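Local coordinates for pilus assembly protein CpaE (Caulobacter crescentus, PDB 4N0P) that probably serves pilus assembly as an ATP-binding, ATP-hydrolysing protein, represented here by its receiver-like domain alone, at residues H26-R31 and I53-G58; V75-L80 and V103-Q108; A35-K40 and L131-V136; G58-V63 and L87-S92; P21-H26 and S48-I53. One frame throughout, in Å; residues are numbered along the deposited sequence.

All five contacts belong to one parallel five-stranded alpha/beta domain with strand order 2-1-3-4-5, the arrangement of response-regulator receivers. Interactions 1 and 5 zip the same two strands, 24-28 and 51-55, at successive levels, with centres about 15 Å apart, and the two contacts share His-26 and Ile-53. Interaction 2 continues the sheet, with Met-76 bonded to the backbone of strand 24-28 and Glu-78 OE1 2.7 Å from Ala-30 N of interaction 1. Interactions 3 and 4 join helices on opposite sides of the domain centre, their own centres about 22 Å apart. Gly-58 ends interaction 1 and opens interaction 4, while Ile-38 links interaction 3 to the strands of interactions 1, 2 and 5.

Interaction 1. Residues H26-R31 and I53-G58; sequences HAFCAR and IVRDGG
Arg-55 brings one nitrogen over the imidazole of His-26: NH1 stands 3.3 Å above the ring plane, over its centre, and the guanidinium and ring planes are 83° apart, so the groups meet almost perpendicularly instead of lying flat on each other. Both side chains run the same way from one face of the sheet. Ile-53 flanks the pair, with its CD1 3.6 Å from His-26 NE2 and its CG2 over a face of the guanidinium. His-26 ND1 is hydrogen-bonded to Tyr-66 OH. Nearer its base, Arg-55 also lies alongside Phe-28, pointing the same way. Its CB makes an off-centre CH-pi contact 4.2 Å from the Phe-28 ring centroid. CG, anti to the carbonyl carbon (chi1 -70°), and the extended chain then carry CD to 3.8 Å from Phe-28 CE2 and NH1 on to His-26. The backbones beneath are parallel strands 24-28 and 51-55 of the first beta-alpha-beta unit of the receiver-like fold. Ala-27 sits between two nearly straight bonds, giving its N to Ile-53 O (2.8 Å) and receiving Arg-55 N at its O (2.7 Å); Cys-29 N then bonds Arg-55 O. The sheet face carrying Ala-27 and Val-54 has Cys-29 SG 3.8 Å from Val-54 CG1. Past the strands, Gly-58 N bonds Cys-29 O at 3.1 Å from well above the carbonyl plane, at 61° to it.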
# COMPACT_ATOMS: atom_id res chain seq x y z
N HIS A 26 5.73 0.45 -4.74
CA HIS A 26 6.36 1.60 -4.06
C HIS A 26 5.62 1.79 -2.76
O HIS A 26 4.41 2.00 -2.78
CB HIS A 26 6.29 2.89 -4.90
CG HIS A 26 7.16 2.90 -6.13
ND1 HIS A 26 7.13 3.98 -7.00
CD2 HIS A 26 8.02 1.96 -6.60
CE1 HIS A 26 7.96 3.65 -7.99
NE2 HIS A 26 8.53 2.46 -7.78
N ALA A 27 6.34 1.68 -1.62
CA ALA A 27 5.68 1.85 -0.34
C ALA A 27 6.18 3.16 0.28
O ALA A 27 7.38 3.34 0.46
CB ALA A 27 5.97 0.65 0.57
N PHE A 28 5.29 4.09 0.53
CA PHE A 28 5.63 5.38 1.17
C PHE A 28 5.14 5.29 2.57
O PHE A 28 3.94 5.48 2.79
CB PHE A 28 4.99 6.57 0.42
CG PHE A 28 5.60 6.84 -0.93
CD1 PHE A 28 5.19 6.13 -2.05
CD2 PHE A 28 6.55 7.84 -1.10
CE1 PHE A 28 5.77 6.36 -3.30
CE2 PHE A 28 7.12 8.08 -2.34
CZ PHE A 28 6.73 7.33 -3.43
N CYS A 29 6.03 4.93 3.50
CA CYS A 29 5.68 4.73 4.92
C CYS A 29 5.88 5.99 5.72
O CYS A 29 6.71 6.83 5.38
CB CYS A 29 6.48 3.58 5.52
SG CYS A 29 6.49 2.08 4.51
N ALA A 30 5.17 6.08 6.82
CA ALA A 30 5.27 7.22 7.74
C ALA A 30 5.74 6.75 9.11
O ALA A 30 6.16 7.58 9.93
CB ALA A 30 3.92 7.92 7.86
N ARG A 31 5.66 5.42 9.39
CA ARG A 31 6.05 4.84 10.67
C ARG A 31 7.18 3.83 10.49
O ARG A 31 7.11 3.01 9.57
CB ARG A 31 4.86 4.17 11.37
CG ARG A 31 3.77 5.16 11.73
CD ARG A 31 2.53 4.48 12.27
NE ARG A 31 1.35 5.34 12.06
CZ ARG A 31 0.94 6.29 12.89
NH1 ARG A 31 1.59 6.52 14.03
NH2 ARG A 31 -0.14 7.02 12.60
N ILE A 53 10.13 -1.07 -3.36
CA ILE A 53 10.95 0.06 -2.90
C ILE A 53 10.22 0.73 -1.77
O ILE A 53 9.08 1.18 -1.93
CB ILE A 53 11.23 1.07 -4.05
CG1 ILE A 53 11.91 0.41 -5.27
CG2 ILE A 53 12.12 2.23 -3.52
CD1 ILE A 53 11.70 1.24 -6.53
N VAL A 54 10.89 0.81 -0.60
CA VAL A 54 10.30 1.47 0.55
C VAL A 54 10.87 2.93 0.62
O VAL A 54 12.08 3.15 0.48
CB VAL A 54 10.52 0.60 1.82
CG1 VAL A 54 9.89 1.23 3.05
CG2 VAL A 54 9.92 -0.79 1.61
N ARG A 55 9.97 3.92 0.66
CA ARG A 55 10.35 5.34 0.71
C ARG A 55 9.76 6.00 1.96
O ARG A 55 8.82 5.47 2.57
CB ARG A 55 9.96 6.09 -0.57
CG ARG A 55 10.81 5.66 -1.76
CD ARG A 55 10.39 6.37 -3.02
NE ARG A 55 11.33 6.08 -4.08
CZ ARG A 55 11.07 5.32 -5.14
NH1 ARG A 55 9.87 4.78 -5.29
NH2 ARG A 55 12.01 5.10 -6.04
N ASP A 56 10.34 7.15 2.37
CA ASP A 56 9.88 7.86 3.56
C ASP A 56 9.00 9.03 3.15
O ASP A 56 8.92 9.36 1.97
CB ASP A 56 11.08 8.35 4.40
CG ASP A 56 12.02 9.31 3.70
OD1 ASP A 56 12.13 9.24 2.45
OD2 ASP A 56 12.69 10.11 4.40
N GLY A 57 8.38 9.65 4.14
CA GLY A 57 7.55 10.83 3.90
C GLY A 57 6.09 10.57 3.70
O GLY A 57 5.35 11.52 3.41
N GLY A 58 5.69 9.30 3.80
CA GLY A 58 4.30 8.85 3.69
C GLY A 58 3.53 9.30 2.47
O GLY A 58 4.12 9.62 1.43

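Interaction 2. Residues V75-L80 and V103-Q108; sequences VMVETL and VVVVGQ
Val-77 and Val-105 meet through their CG2 methyls, 4.0 Å apart, the two side chains passing at a slant. Val-77 takes chi1 -67°, which wedges CG2 between its own backbone N and carbonyl carbon and brings it near Val-104 O as well. Met-76 turns to the reverse face, where its CE reaches Val-106 CG2 at 4.2 Å. Three backbone bonds hold these pairs level: Val-104 N to Val-75 O at 2.9 Å, Val-77 N to Val-104 O, and Val-106 N to Val-77 O at 2.8 Å, each donor lying close to the line of the acceptor carbonyl. This is the centre of the parallel sheet, where neighbouring strands 74-77 and 102-107 are connected through helix 83-94 in a beta-alpha-beta crossover. As the strands part, a water takes over, accepting from Thr-79 N (2.7 Å) and donating to Val-106 O (2.8 Å). Glu-78 keeps CG anti to its N (chi1 -176°) and runs extended, with CG 3.3 Å from Val-106 O. Farther out, its carboxylate is held by Ala-30 N and Arg-31 N at OE1 and by Thr-34 OG1 at OE2. Receiver domains usually carry their phospho-accepting aspartate at the end of the third strand, here 74-77, where this chain probably has Glu-78 instead.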
# COMPACT_ATOMS: atom_id res chain seq x y z
N VAL A 75 0.93 0.99 -5.22
CA VAL A 75 1.38 2.09 -4.36
C VAL A 75 0.84 1.80 -2.96
O VAL A 75 -0.38 1.69 -2.78
CB VAL A 75 0.94 3.48 -4.87
CG1 VAL A 75 1.33 4.57 -3.87
CG2 VAL A 75 1.56 3.78 -6.24
N MET A 76 1.72 1.67 -1.97
CA MET A 76 1.30 1.47 -0.58
C MET A 76 1.58 2.76 0.17
O MET A 76 2.67 3.32 0.03
CB MET A 76 2.06 0.29 0.06
CG MET A 76 1.79 -1.03 -0.60
SD MET A 76 2.62 -2.41 0.27
CE MET A 76 1.70 -2.50 1.72
N VAL A 77 0.58 3.30 0.88
CA VAL A 77 0.77 4.60 1.53
C VAL A 77 0.31 4.57 2.99
O VAL A 77 -0.56 3.81 3.38
CB VAL A 77 0.07 5.75 0.77
CG1 VAL A 77 0.72 6.01 -0.59
CG2 VAL A 77 -1.44 5.49 0.63
N GLU A 78 0.85 5.52 3.76
CA GLU A 78 0.52 5.66 5.17
C GLU A 78 0.65 7.14 5.53
O GLU A 78 1.44 7.85 4.92
CB GLU A 78 1.51 4.80 5.96
CG GLU A 78 1.32 4.70 7.44
CD GLU A 78 2.40 3.92 8.16
OE1 GLU A 78 3.59 4.08 7.80
OE2 GLU A 78 2.06 3.17 9.10
N THR A 79 -0.12 7.60 6.51
CA THR A 79 0.01 8.99 6.98
C THR A 79 -0.03 9.02 8.51
O THR A 79 -0.66 8.15 9.10
CB THR A 79 -1.07 9.90 6.35
OG1 THR A 79 -0.85 11.24 6.83
CG2 THR A 79 -2.49 9.47 6.70
N LEU A 80 0.60 10.02 9.14
CA LEU A 80 0.50 10.21 10.59
C LEU A 80 -0.60 11.22 10.97
O LEU A 80 -0.83 11.46 12.15
CB LEU A 80 1.84 10.75 11.13
CG LEU A 80 3.10 9.91 10.97
CD1 LEU A 80 4.34 10.80 11.01
CD2 LEU A 80 3.19 8.89 12.05
N VAL A 103 -3.96 0.94 -5.22
CA VAL A 103 -3.52 1.67 -4.03
C VAL A 103 -3.93 0.91 -2.78
O VAL A 103 -5.09 0.49 -2.64
CB VAL A 103 -4.05 3.15 -4.03
CG1 VAL A 103 -3.76 3.84 -2.68
CG2 VAL A 103 -3.45 3.95 -5.19
N VAL A 104 -2.97 0.73 -1.86
CA VAL A 104 -3.23 0.06 -0.59
C VAL A 104 -2.87 1.07 0.50
O VAL A 104 -1.81 1.68 0.43
CB VAL A 104 -2.41 -1.27 -0.46
CG1 VAL A 104 -2.47 -1.80 0.96
CG2 VAL A 104 -2.93 -2.32 -1.44
N VAL A 105 -3.72 1.21 1.50
CA VAL A 105 -3.48 2.13 2.60
C VAL A 105 -3.14 1.33 3.85
O VAL A 105 -3.81 0.35 4.14
CB VAL A 105 -4.71 3.07 2.83
CG1 VAL A 105 -4.55 3.92 4.12
CG2 VAL A 105 -4.98 3.96 1.60
N VAL A 106 -2.10 1.75 4.58
CA VAL A 106 -1.75 1.15 5.86
C VAL A 106 -2.10 2.20 6.92
O VAL A 106 -1.64 3.33 6.81
CB VAL A 106 -0.27 0.70 5.95
CG1 VAL A 106 0.01 0.08 7.32
CG2 VAL A 106 0.09 -0.27 4.83
N GLY A 107 -2.93 1.85 7.88
CA GLY A 107 -3.32 2.81 8.91
C GLY A 107 -3.29 2.22 10.31
O GLY A 107 -3.11 1.02 10.46
N GLN A 108 -3.49 3.03 11.35
CA GLN A 108 -3.50 2.47 12.71
C GLN A 108 -4.90 2.47 13.28
O GLN A 108 -5.09 2.00 14.40
CB GLN A 108 -2.56 3.24 13.68
CG GLN A 108 -1.14 3.53 13.21
CD GLN A 108 -0.27 2.32 12.99
OE1 GLN A 108 0.15 2.02 11.86
NE2 GLN A 108 0.09 1.62 14.06
O HOH W 1 -2.26 6.07 7.18

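Interaction 3. Residues A35-K40 and L131-V136; sequences AALIEK and LGPLQV
Gly-132, whose carbonyl carbon lies 3.5 Å from Leu-37 CD1, also supplies the polar atom that is gripped twice: its O accepts weak bonds from Gln-135 N (2.9 Å) and Val-136 N (3.4 Å), the first turn of the helix that begins at Pro-133. Gly-132 is the N-cap, and its own N reaches back to Gln-135 OE1 at 3.1 Å. That bond is weak, with an angle of only 121° at the hydrogen, and it resembles one half of a capping box. Across the interface the contact is apolar and centres on Leu-37. Chi1 of 163° sets CG of Leu-37 anti to the backbone N and carries the branch point to Val-136 CG2; the two methyls then divide the work. CD1 lies against the polypeptide backbone, 3.3 Å from Leu-131 O, and also meets Pro-133 CD. CD2 goes to the side chains, 3.7 Å from Val-136 CG2 and 3.9 Å from Leu-131 CB, crossing Leu-131 at about a right angle. Lys-40, one turn on, passes its aliphatic part obliquely across the CG corner of Pro-133, with CD 3.9 Å from Pro-133 CG, after which a bend at chi3 turns the amino end off the proline. The pairing joins the first and last helices of the receiver-like fold, 32-42 and 133-144. The neighbouring residue Ile-38 turns from helix 133-144 to Thr-52 and Val-54 of strand 51-55, tying helix 32-42 to the sheet.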
# COMPACT_ATOMS: atom_id res chain seq x y z
N ALA A 35 7.62 0.43 7.80
CA ALA A 35 8.75 0.27 6.87
C ALA A 35 9.42 -1.08 7.11
O ALA A 35 9.64 -1.80 6.15
CB ALA A 35 9.76 1.42 7.04
N ALA A 36 9.66 -1.44 8.38
CA ALA A 36 10.31 -2.71 8.75
C ALA A 36 9.46 -3.92 8.33
O ALA A 36 10.01 -4.89 7.81
CB ALA A 36 10.56 -2.75 10.25
N LEU A 37 8.14 -3.84 8.50
CA LEU A 37 7.21 -4.90 8.14
C LEU A 37 7.20 -5.11 6.63
O LEU A 37 7.22 -6.24 6.18
CB LEU A 37 5.79 -4.49 8.62
CG LEU A 37 4.64 -5.24 7.98
CD1 LEU A 37 4.37 -6.52 8.72
CD2 LEU A 37 3.41 -4.34 7.91
N ILE A 38 7.15 -4.02 5.84
CA ILE A 38 7.09 -4.14 4.38
C ILE A 38 8.44 -4.68 3.88
O ILE A 38 8.45 -5.56 3.02
CB ILE A 38 6.68 -2.79 3.75
CG1 ILE A 38 5.20 -2.49 4.16
CG2 ILE A 38 6.85 -2.85 2.19
CD1 ILE A 38 4.69 -1.08 3.80
N GLU A 39 9.56 -4.23 4.47
CA GLU A 39 10.88 -4.74 4.09
C GLU A 39 11.00 -6.25 4.39
O GLU A 39 11.52 -7.01 3.57
CB GLU A 39 11.98 -3.94 4.79
CG GLU A 39 12.18 -2.54 4.21
CD GLU A 39 12.96 -2.33 2.92
OE1 GLU A 39 13.03 -3.28 2.10
OE2 GLU A 39 13.43 -1.19 2.69
N LYS A 40 10.41 -6.70 5.51
CA LYS A 40 10.38 -8.12 5.87
C LYS A 40 9.55 -8.90 4.87
O LYS A 40 9.98 -9.96 4.41
CB LYS A 40 9.82 -8.29 7.29
CG LYS A 40 10.54 -9.35 8.09
CD LYS A 40 10.08 -9.37 9.55
CE LYS A 40 10.89 -8.49 10.48
NZ LYS A 40 10.55 -8.71 11.91
N LEU A 131 0.29 -5.76 11.98
CA LEU A 131 0.25 -6.77 10.93
C LEU A 131 1.48 -7.62 10.96
O LEU A 131 2.52 -7.15 11.41
CB LEU A 131 0.27 -6.05 9.56
CG LEU A 131 -0.93 -5.31 9.09
CD1 LEU A 131 -0.51 -3.95 8.56
CD2 LEU A 131 -1.63 -6.10 8.00
N GLY A 132 1.41 -8.81 10.37
CA GLY A 132 2.57 -9.66 10.17
C GLY A 132 2.94 -9.67 8.69
O GLY A 132 2.09 -9.39 7.83
N PRO A 133 4.20 -10.00 8.32
CA PRO A 133 4.58 -10.02 6.89
C PRO A 133 3.68 -10.92 6.03
O PRO A 133 3.39 -10.54 4.89
CB PRO A 133 6.01 -10.57 6.92
CG PRO A 133 6.51 -10.20 8.27
CD PRO A 133 5.34 -10.37 9.18
N LEU A 134 3.22 -12.09 6.56
CA LEU A 134 2.32 -12.99 5.80
C LEU A 134 1.00 -12.26 5.46
O LEU A 134 0.46 -12.44 4.37
CB LEU A 134 2.06 -14.31 6.56
CG LEU A 134 1.16 -15.35 5.87
CD1 LEU A 134 1.72 -15.80 4.51
CD2 LEU A 134 0.95 -16.56 6.77
N GLN A 135 0.50 -11.39 6.36
CA GLN A 135 -0.73 -10.65 6.08
C GLN A 135 -0.52 -9.70 4.90
O GLN A 135 -1.42 -9.56 4.08
CB GLN A 135 -1.22 -9.89 7.33
CG GLN A 135 -1.88 -10.80 8.39
CD GLN A 135 -0.94 -11.84 9.00
OE1 GLN A 135 0.12 -11.51 9.54
NE2 GLN A 135 -1.30 -13.11 8.90
N VAL A 136 0.68 -9.07 4.79
CA VAL A 136 1.01 -8.17 3.67
C VAL A 136 1.09 -8.98 2.37
O VAL A 136 0.52 -8.56 1.36
CB VAL A 136 2.31 -7.37 3.94
CG1 VAL A 136 2.80 -6.62 2.68
CG2 VAL A 136 2.08 -6.39 5.09

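Interaction 4. Residues G58-V63 and L87-S92; sequences GLEAAV and LHLLDS
The carboxylate of Glu-60 has a methyl of Leu-89 lying above its plane: Leu-89 CD1 is 3.7 Å from Glu-60 CD and equally far, 3.7 Å, from Glu-60 OE2, so it meets the group broadly and not at one oxygen. Glu-60 CG touches the same methyl, and the bend at chi2 (85°) swings the carboxylate back over it. OE2 also has a weak hydrogen bond with Thr-79 OG1 and lies near Asp-81 OD2, a like-charge neighbour that could raise the proton affinity of either acid. Deeper in, Leu-59 and Leu-89 run alongside each other with opposite headings, with Leu-59 CD2 only 3.5 Å from Leu-89 CB. The same CD2 meets Leu-90 CG at 4.1 Å, these two side chains crossing at about a right angle. Val-63 closes the next turn with both branches: its CG2 lies 3.6 Å from Leu-89 O, and its CG1 lies 3.8 Å from Ser-92 CB. The short helical segments run 20° apart with their axes 9.6 Å from each other, a separation filled by these branched side chains. Helices 58-65 and 83-94 are neighbours on one face of the receiver-like sheet. Leu-59 and Ala-62 rest on Val-77 of strand 74-77, Ala-62 also on Phe-28 of strand 24-28, and Leu-90 faces Leu-118 of helix 112-120.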
# COMPACT_ATOMS: atom_id res chain seq x y z
N GLY A 58 5.69 9.30 3.80
CA GLY A 58 4.30 8.85 3.69
C GLY A 58 3.53 9.30 2.47
O GLY A 58 4.12 9.62 1.43
N LEU A 59 2.19 9.34 2.59
CA LEU A 59 1.30 9.72 1.49
C LEU A 59 1.64 11.12 0.93
O LEU A 59 1.57 11.33 -0.28
CB LEU A 59 -0.15 9.65 1.98
CG LEU A 59 -1.25 10.07 1.02
CD1 LEU A 59 -1.14 9.38 -0.33
CD2 LEU A 59 -2.59 9.77 1.63
N GLU A 60 2.04 12.06 1.80
CA GLU A 60 2.41 13.42 1.36
C GLU A 60 3.56 13.36 0.35
O GLU A 60 3.48 13.99 -0.70
CB GLU A 60 2.80 14.28 2.58
CG GLU A 60 1.67 14.46 3.59
CD GLU A 60 1.40 13.44 4.70
OE1 GLU A 60 1.76 12.24 4.57
OE2 GLU A 60 0.74 13.84 5.68
N ALA A 61 4.60 12.53 0.64
CA ALA A 61 5.73 12.38 -0.28
C ALA A 61 5.31 11.64 -1.54
O ALA A 61 5.85 11.91 -2.61
CB ALA A 61 6.86 11.62 0.38
N ALA A 62 4.33 10.73 -1.41
CA ALA A 62 3.83 9.98 -2.58
C ALA A 62 3.19 10.94 -3.58
O ALA A 62 3.51 10.88 -4.76
CB ALA A 62 2.82 8.91 -2.13
N VAL A 63 2.32 11.84 -3.10
CA VAL A 63 1.64 12.82 -3.96
C VAL A 63 2.70 13.68 -4.70
O VAL A 63 2.57 13.90 -5.91
CB VAL A 63 0.65 13.67 -3.14
CG1 VAL A 63 0.10 14.85 -3.97
CG2 VAL A 63 -0.49 12.78 -2.63
N LEU A 87 -7.91 11.35 3.52
CA LEU A 87 -8.85 11.39 2.40
C LEU A 87 -8.56 12.52 1.42
O LEU A 87 -8.56 12.28 0.21
CB LEU A 87 -10.29 11.44 2.91
CG LEU A 87 -10.69 10.17 3.64
CD1 LEU A 87 -11.90 10.40 4.53
CD2 LEU A 87 -10.85 9.02 2.67
N HIS A 88 -8.22 13.71 1.93
CA HIS A 88 -7.87 14.84 1.06
C HIS A 88 -6.62 14.51 0.20
O HIS A 88 -6.59 14.77 -1.01
CB HIS A 88 -7.62 16.10 1.91
CG HIS A 88 -7.09 17.25 1.13
ND1 HIS A 88 -7.90 17.96 0.25
CD2 HIS A 88 -5.84 17.78 1.10
CE1 HIS A 88 -7.11 18.89 -0.29
NE2 HIS A 88 -5.87 18.83 0.19
N LEU A 89 -5.61 13.91 0.82
CA LEU A 89 -4.39 13.55 0.10
C LEU A 89 -4.63 12.43 -0.90
O LEU A 89 -4.00 12.42 -1.95
CB LEU A 89 -3.28 13.17 1.09
CG LEU A 89 -2.66 14.32 1.90
CD1 LEU A 89 -1.94 13.79 3.10
CD2 LEU A 89 -1.72 15.13 1.07
N LEU A 90 -5.59 11.52 -0.61
CA LEU A 90 -5.92 10.44 -1.56
C LEU A 90 -6.58 11.01 -2.82
O LEU A 90 -6.32 10.51 -3.92
CB LEU A 90 -6.81 9.36 -0.93
CG LEU A 90 -6.09 8.39 0.02
CD1 LEU A 90 -7.06 7.55 0.74
CD2 LEU A 90 -5.11 7.49 -0.72
N ASP A 91 -7.36 12.10 -2.67
CA ASP A 91 -7.95 12.82 -3.82
C ASP A 91 -6.82 13.38 -4.71
O ASP A 91 -6.84 13.20 -5.93
CB ASP A 91 -8.87 13.97 -3.32
CG ASP A 91 -10.21 13.58 -2.69
OD1 ASP A 91 -10.73 12.48 -3.00
OD2 ASP A 91 -10.76 14.40 -1.92
N SER A 92 -5.77 13.97 -4.09
CA SER A 92 -4.60 14.50 -4.80
C SER A 92 -3.81 13.36 -5.47
O SER A 92 -3.34 13.51 -6.60
CB SER A 92 -3.70 15.26 -3.85
OG SER A 92 -4.37 16.39 -3.30

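Interaction 5. Residues P21-H26 and S48-I53; sequences PRITIH and SRAATI
Ile-25 lies alongside Thr-52, both side chains pointing the same way from one face of the parallel strand pair 24-28 and 51-55, whose connection through helix 32-42 makes a beta-alpha-beta crossover. Traced outward, Ile-25 CB starts 4.0 Å from Thr-52 OG1. There the side chain forks: CG2 goes to Thr-52 CG2 at 4.1 Å, while CG1, anti to the carbonyl carbon (chi1 -57°), heads along the threonine. Since chi2 is 168°, CG1 carries the chain on extended, and the tip, CD1, ends 3.6 Å from Thr-52 OG1 and 4.0 Å from Ala-50 CB. The isoleucine thus reaches from Thr-52 back to Ala-50 of segment 48-53, with Leu-74 and Met-76 of the next strand also touching it and Ile-38 of helix 32-42 resting on Thr-52. Ala-50 is met by a second isoleucine as well: Ile-23 CG1 is 3.9 Å from Ala-50 CB, placed there by a chi1 of 60° that sets CG1 between the backbone N and the carbonyl carbon. The reverse face holds the lighter pair Thr-24 and Ala-51, followed by His-26 beside Ile-53. The strands are stitched by Ala-51 N to Ile-23 O (2.9 Å), Ile-25 N to Ala-51 O (2.8 Å) and Ile-53 N to Ile-25 O. Ahead of the strands the pairing thins to carbon-oxygen contacts, in which Arg-49 O faces the CA-H of Arg-22 and lies 3.4 Å from Arg-22 CG.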
# COMPACT_ATOMS: atom_id res chain seq x y z
N PRO A 21 3.01 -12.06 -8.61
CA PRO A 21 3.50 -11.89 -9.99
C PRO A 21 4.52 -10.77 -10.13
O PRO A 21 4.84 -10.09 -9.15
CB PRO A 21 2.24 -11.60 -10.79
CG PRO A 21 1.30 -11.09 -9.84
CD PRO A 21 1.58 -11.69 -8.50
N ARG A 22 5.11 -10.63 -11.31
CA ARG A 22 6.15 -9.62 -11.49
C ARG A 22 5.49 -8.24 -11.57
O ARG A 22 4.87 -7.88 -12.55
CB ARG A 22 7.04 -9.91 -12.70
CG ARG A 22 8.24 -8.97 -12.77
CD ARG A 22 9.19 -9.37 -13.86
NE ARG A 22 8.56 -9.32 -15.18
CZ ARG A 22 9.16 -9.68 -16.31
NH1 ARG A 22 10.41 -10.14 -16.29
NH2 ARG A 22 8.51 -9.61 -17.47
N ILE A 23 5.62 -7.50 -10.49
CA ILE A 23 5.05 -6.18 -10.33
C ILE A 23 6.09 -5.28 -9.67
O ILE A 23 7.09 -5.75 -9.13
CB ILE A 23 3.74 -6.24 -9.48
CG1 ILE A 23 4.01 -6.82 -8.05
CG2 ILE A 23 2.59 -6.98 -10.19
CD1 ILE A 23 2.87 -6.62 -7.07
N THR A 24 5.83 -3.97 -9.73
CA THR A 24 6.64 -2.97 -9.03
C THR A 24 5.77 -2.42 -7.92
O THR A 24 4.60 -2.08 -8.16
CB THR A 24 7.15 -1.88 -9.98
OG1 THR A 24 6.04 -1.43 -10.77
CG2 THR A 24 8.25 -2.39 -10.89
N ILE A 25 6.32 -2.37 -6.70
CA ILE A 25 5.61 -1.86 -5.53
C ILE A 25 6.38 -0.68 -4.95
O ILE A 25 7.57 -0.84 -4.69
CB ILE A 25 5.43 -2.94 -4.41
CG1 ILE A 25 4.70 -4.22 -4.90
CG2 ILE A 25 4.76 -2.32 -3.15
CD1 ILE A 25 4.79 -5.43 -3.87
N HIS A 26 5.73 0.45 -4.74
CA HIS A 26 6.36 1.60 -4.06
C HIS A 26 5.62 1.79 -2.76
O HIS A 26 4.41 2.00 -2.78
CB HIS A 26 6.29 2.89 -4.90
CG HIS A 26 7.16 2.90 -6.13
ND1 HIS A 26 7.13 3.98 -7.00
CD2 HIS A 26 8.02 1.96 -6.60
CE1 HIS A 26 7.96 3.65 -7.99
NE2 HIS A 26 8.53 2.46 -7.78
N SER A 48 9.91 -12.57 -4.45
CA SER A 48 11.12 -12.30 -5.20
C SER A 48 10.89 -11.76 -6.63
O SER A 48 11.81 -11.14 -7.15
CB SER A 48 12.06 -13.50 -5.21
OG SER A 48 11.47 -14.53 -5.96
N ARG A 49 9.70 -11.93 -7.24
CA ARG A 49 9.45 -11.32 -8.59
C ARG A 49 8.94 -9.88 -8.43
O ARG A 49 8.82 -9.16 -9.43
CB ARG A 49 8.43 -12.13 -9.41
CG ARG A 49 9.00 -13.35 -10.12
CD ARG A 49 7.92 -14.06 -10.93
NE ARG A 49 8.42 -15.33 -11.45
CZ ARG A 49 7.66 -16.34 -11.88
NH1 ARG A 49 6.33 -16.25 -11.83
NH2 ARG A 49 8.22 -17.45 -12.34
N ALA A 50 8.54 -9.47 -7.21
CA ALA A 50 8.08 -8.10 -7.00
C ALA A 50 9.26 -7.20 -6.69
O ALA A 50 10.07 -7.51 -5.80
CB ALA A 50 7.06 -8.02 -5.88
N ALA A 51 9.39 -6.10 -7.41
CA ALA A 51 10.44 -5.14 -7.10
C ALA A 51 9.82 -4.17 -6.10
O ALA A 51 8.93 -3.41 -6.50
CB ALA A 51 10.90 -4.43 -8.37
N THR A 52 10.19 -4.24 -4.81
CA THR A 52 9.56 -3.39 -3.78
C THR A 52 10.53 -2.34 -3.29
O THR A 52 11.62 -2.69 -2.83
CB THR A 52 9.09 -4.26 -2.57
OG1 THR A 52 8.26 -5.34 -3.02
CG2 THR A 52 8.36 -3.42 -1.49
N ILE A 53 10.13 -1.07 -3.36
CA ILE A 53 10.95 0.06 -2.90
C ILE A 53 10.22 0.73 -1.77
O ILE A 53 9.08 1.18 -1.93
CB ILE A 53 11.23 1.07 -4.05
CG1 ILE A 53 11.91 0.41 -5.27
CG2 ILE A 53 12.12 2.23 -3.52
CD1 ILE A 53 11.70 1.24 -6.53